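Local coordinates for protein AbiQ (Lactococcus lactis, PDB 4GLK) that cleaves RNA as the endoribonuclease toxin of a type III toxin-antitoxin system and is neutralised by its cognate antitoxin RNA, AntiQ, at residues Ser68-Thr72 with Lys132-Val136. The protein carries 1 engineered substitution. Residues are numbered along the deposited sequence; the frame is centred on the assembly and turned at random.
Sequences SRIVT and KSEVV
The turn leading from helix 58-66 into strand 71-76, an outermost strand of the antiparallel sheet of this ToxN/AbiQ toxin, is held to helix 126-143 by the side chain of Lys132. The ammonium group enters the bend of residues 68-71 and bonds to two backbone carbonyls: Lys132 NZ lies 2.5 Å from Ser68 O, shorter than usual for a hydrogen bond and so of doubtful exact length, and 2.8 Å from Val71 O. The second bond is far from straight on the acceptor side. NZ sits above the carbonyl plane of Val71, with a C=O...N angle of 104°, so it meets the face of the group and not a lone pair. The lysine leaves the helix with CG anti to its backbone N (chi1 -160°), then bends at chi3 (-89°) and chi4, which brings NZ up to the two carbonyl oxygens. On the way its methylenes run past Thr72 in the opposite sense, Lys132 CE coming within 3.1 Å of Thr72 OG1. His89 of strand 79-94 bridges Thr72 of strand 71-76 and Ser133 of helix 126-143, its NE2 bonding Thr72 OG1 and its ND1 Ser133 OG. One helical turn after Lys132, Val136 CG2 makes a van der Waals contact with Arg69 O at 3.6 Å and a looser apolar one with Ile70 CD1 at 4.5 Å. Beyond them, Tyr147 and Tyr148 of helix 146-151 pack on Ile70, and Arg69 makes a cation-pi contact with Tyr147. One ammonium group, presumably charged, thus serves two backbone carbonyls, the second by an off-plane bond, and links the loop after helix 58-66 to the start of the strand; the carbonyls' partial negative charge probably favours the protonated lysine.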
ATOM      1  N   SER A  68      -6.744   1.075  13.223  1.00 27.22           N
ATOM      2  CA  SER A  68      -7.137   2.289  12.498  1.00 26.57           C
ATOM      3  C   SER A  68      -6.014   3.341  12.344  1.00 27.75           C
ATOM      4  O   SER A  68      -6.117   4.178  11.469  1.00 25.05           O
ATOM      5  CB  SER A  68      -8.409   2.899  13.083  1.00 29.23           C
ATOM      6  OG  SER A  68      -8.145   3.631  14.267  1.00 40.14           O
ATOM      7  N   ARG A  69      -4.931   3.274  13.158  1.00 26.35           N
ATOM      8  CA  ARG A  69      -3.770   4.175  13.034  1.00 26.33           C
ATOM      9  C   ARG A  69      -2.880   3.831  11.823  1.00 28.08           C
ATOM     10  O   ARG A  69      -2.046   4.639  11.411  1.00 27.10           O
ATOM     11  CB  ARG A  69      -2.882   4.052  14.277  1.00 27.81           C
ATOM     12  CG  ARG A  69      -3.335   4.908  15.443  1.00 37.34           C
ATOM     13  CD  ARG A  69      -2.467   4.656  16.654  1.00 36.48           C
ATOM     14  NE  ARG A  69      -2.867   3.438  17.339  1.00 44.12           N
ATOM     15  CZ  ARG A  69      -2.361   3.017  18.491  1.00 61.02           C
ATOM     16  NH1 ARG A  69      -1.397   3.719  19.086  1.00 48.95           N
ATOM     17  NH2 ARG A  69      -2.800   1.905  19.059  1.00 44.52           N
ATOM     18  N   ILE A  70      -3.054   2.637  11.277  1.00 24.38           N
ATOM     19  CA  ILE A  70      -2.196   2.036  10.262  1.00 24.09           C
ATOM     20  C   ILE A  70      -2.917   1.480   9.041  1.00 25.05           C
ATOM     21  O   ILE A  70      -2.297   1.265   8.015  1.00 22.90           O
ATOM     22  CB  ILE A  70      -1.428   0.957  11.089  1.00 28.45           C
ATOM     23  CG1 ILE A  70       0.044   1.197  11.132  1.00 28.55           C
ATOM     24  CG2 ILE A  70      -1.855  -0.495  10.970  1.00 31.76           C
ATOM     25  CD1 ILE A  70       0.334   1.975  12.205  1.00 30.24           C
ATOM     26  N   VAL A  71      -4.209   1.234   9.163  1.00 21.82           N
ATOM     27  CA  VAL A  71      -5.022   0.670   8.093  1.00 22.19           C
ATOM     28  C   VAL A  71      -6.157   1.635   7.767  1.00 25.51           C
ATOM     29  O   VAL A  71      -6.805   2.133   8.693  1.00 22.91           O
ATOM     30  CB  VAL A  71      -5.586  -0.723   8.503  1.00 26.22           C
ATOM     31  CG1 VAL A  71      -6.757  -1.141   7.615  1.00 26.46           C
ATOM     32  CG2 VAL A  71      -4.500  -1.791   8.507  1.00 25.49           C
ATOM     33  N   THR A  72      -6.380   1.904   6.456  1.00 22.21           N
ATOM     34  CA  THR A  72      -7.533   2.671   5.998  1.00 22.80           C
ATOM     35  C   THR A  72      -8.549   1.687   5.428  1.00 27.69           C
ATOM     36  O   THR A  72      -8.224   0.887   4.550  1.00 26.59           O
ATOM     37  CB  THR A  72      -7.178   3.761   4.976  1.00 27.45           C
ATOM     38  OG1 THR A  72      -6.298   4.669   5.591  1.00 30.61           O
ATOM     39  CG2 THR A  72      -8.397   4.562   4.537  1.00 24.26           C
ATOM     40  N   LYS A 132      -2.347  10.206   6.181  1.00 21.28           N
ATOM     41  CA  LYS A 132      -2.129   9.044   7.039  1.00 21.78           C
ATOM     42  C   LYS A 132      -0.813   8.334   6.721  1.00 25.28           C
ATOM     43  O   LYS A 132      -0.191   7.794   7.624  1.00 23.91           O
ATOM     44  CB  LYS A 132      -3.282   8.044   6.979  1.00 24.45           C
ATOM     45  CG  LYS A 132      -3.235   7.167   8.218  1.00 30.28           C
ATOM     46  CD  LYS A 132      -3.783   5.825   8.027  1.00 37.07           C
ATOM     47  CE  LYS A 132      -5.237   5.825   8.320  1.00 32.85           C
ATOM     48  NZ  LYS A 132      -5.625   4.626   9.074  1.00 37.57           N
ATOM     49  N   SER A 133      -0.405   8.305   5.438  1.00 22.30           N
ATOM     50  CA  SER A 133       0.882   7.721   5.043  1.00 21.42           C
ATOM     51  C   SER A 133       2.022   8.512   5.672  1.00 24.03           C
ATOM     52  O   SER A 133       2.968   7.912   6.185  1.00 23.73           O
ATOM     53  CB  SER A 133       1.003   7.649   3.526  1.00 22.80           C
ATOM     54  OG  SER A 133       0.066   6.683   3.079  1.00 30.69           O
ATOM     55  N   GLU A 134       1.898   9.845   5.682  1.00 21.43           N
ATOM     56  CA  GLU A 134       2.843  10.791   6.286  1.00 21.96           C
ATOM     57  C   GLU A 134       2.922  10.565   7.782  1.00 23.75           C
ATOM     58  O   GLU A 134       4.031  10.498   8.296  1.00 22.57           O
ATOM     59  CB  GLU A 134       2.405  12.243   6.034  1.00 24.11           C
ATOM     60  CG  GLU A 134       3.419  13.077   5.294  1.00 38.73           C
ATOM     61  CD  GLU A 134       3.052  14.547   5.321  1.00 72.25           C
ATOM     62  OE1 GLU A 134       3.617  15.276   6.169  1.00 68.94           O
ATOM     63  OE2 GLU A 134       2.177  14.965   4.526  1.00 68.76           O
ATOM     64  N   VAL A 135       1.758  10.464   8.483  1.00 20.06           N
ATOM     65  CA  VAL A 135       1.731  10.174   9.925  1.00 20.76           C
ATOM     66  C   VAL A 135       2.483   8.844  10.168  1.00 23.41           C
ATOM     67  O   VAL A 135       3.400   8.802  10.952  1.00 23.48           O
ATOM     68  CB  VAL A 135       0.289  10.116  10.499  1.00 25.64           C
ATOM     69  CG1 VAL A 135       0.271   9.553  11.924  1.00 24.85           C
ATOM     70  CG2 VAL A 135      -0.372  11.488  10.477  1.00 26.14           C
ATOM     71  N   VAL A 136       2.133   7.792   9.467  1.00 20.95           N
ATOM     72  CA  VAL A 136       2.766   6.466   9.632  1.00 21.36           C
ATOM     73  C   VAL A 136       4.299   6.561   9.395  1.00 25.78           C
ATOM     74  O   VAL A 136       5.085   6.036  10.191  1.00 25.35           O
ATOM     75  CB  VAL A 136       2.077   5.408   8.718  1.00 23.57           C
ATOM     76  CG1 VAL A 136       2.812   4.081   8.752  1.00 22.68           C
ATOM     77  CG2 VAL A 136       0.614   5.212   9.119  1.00 23.03           C
TER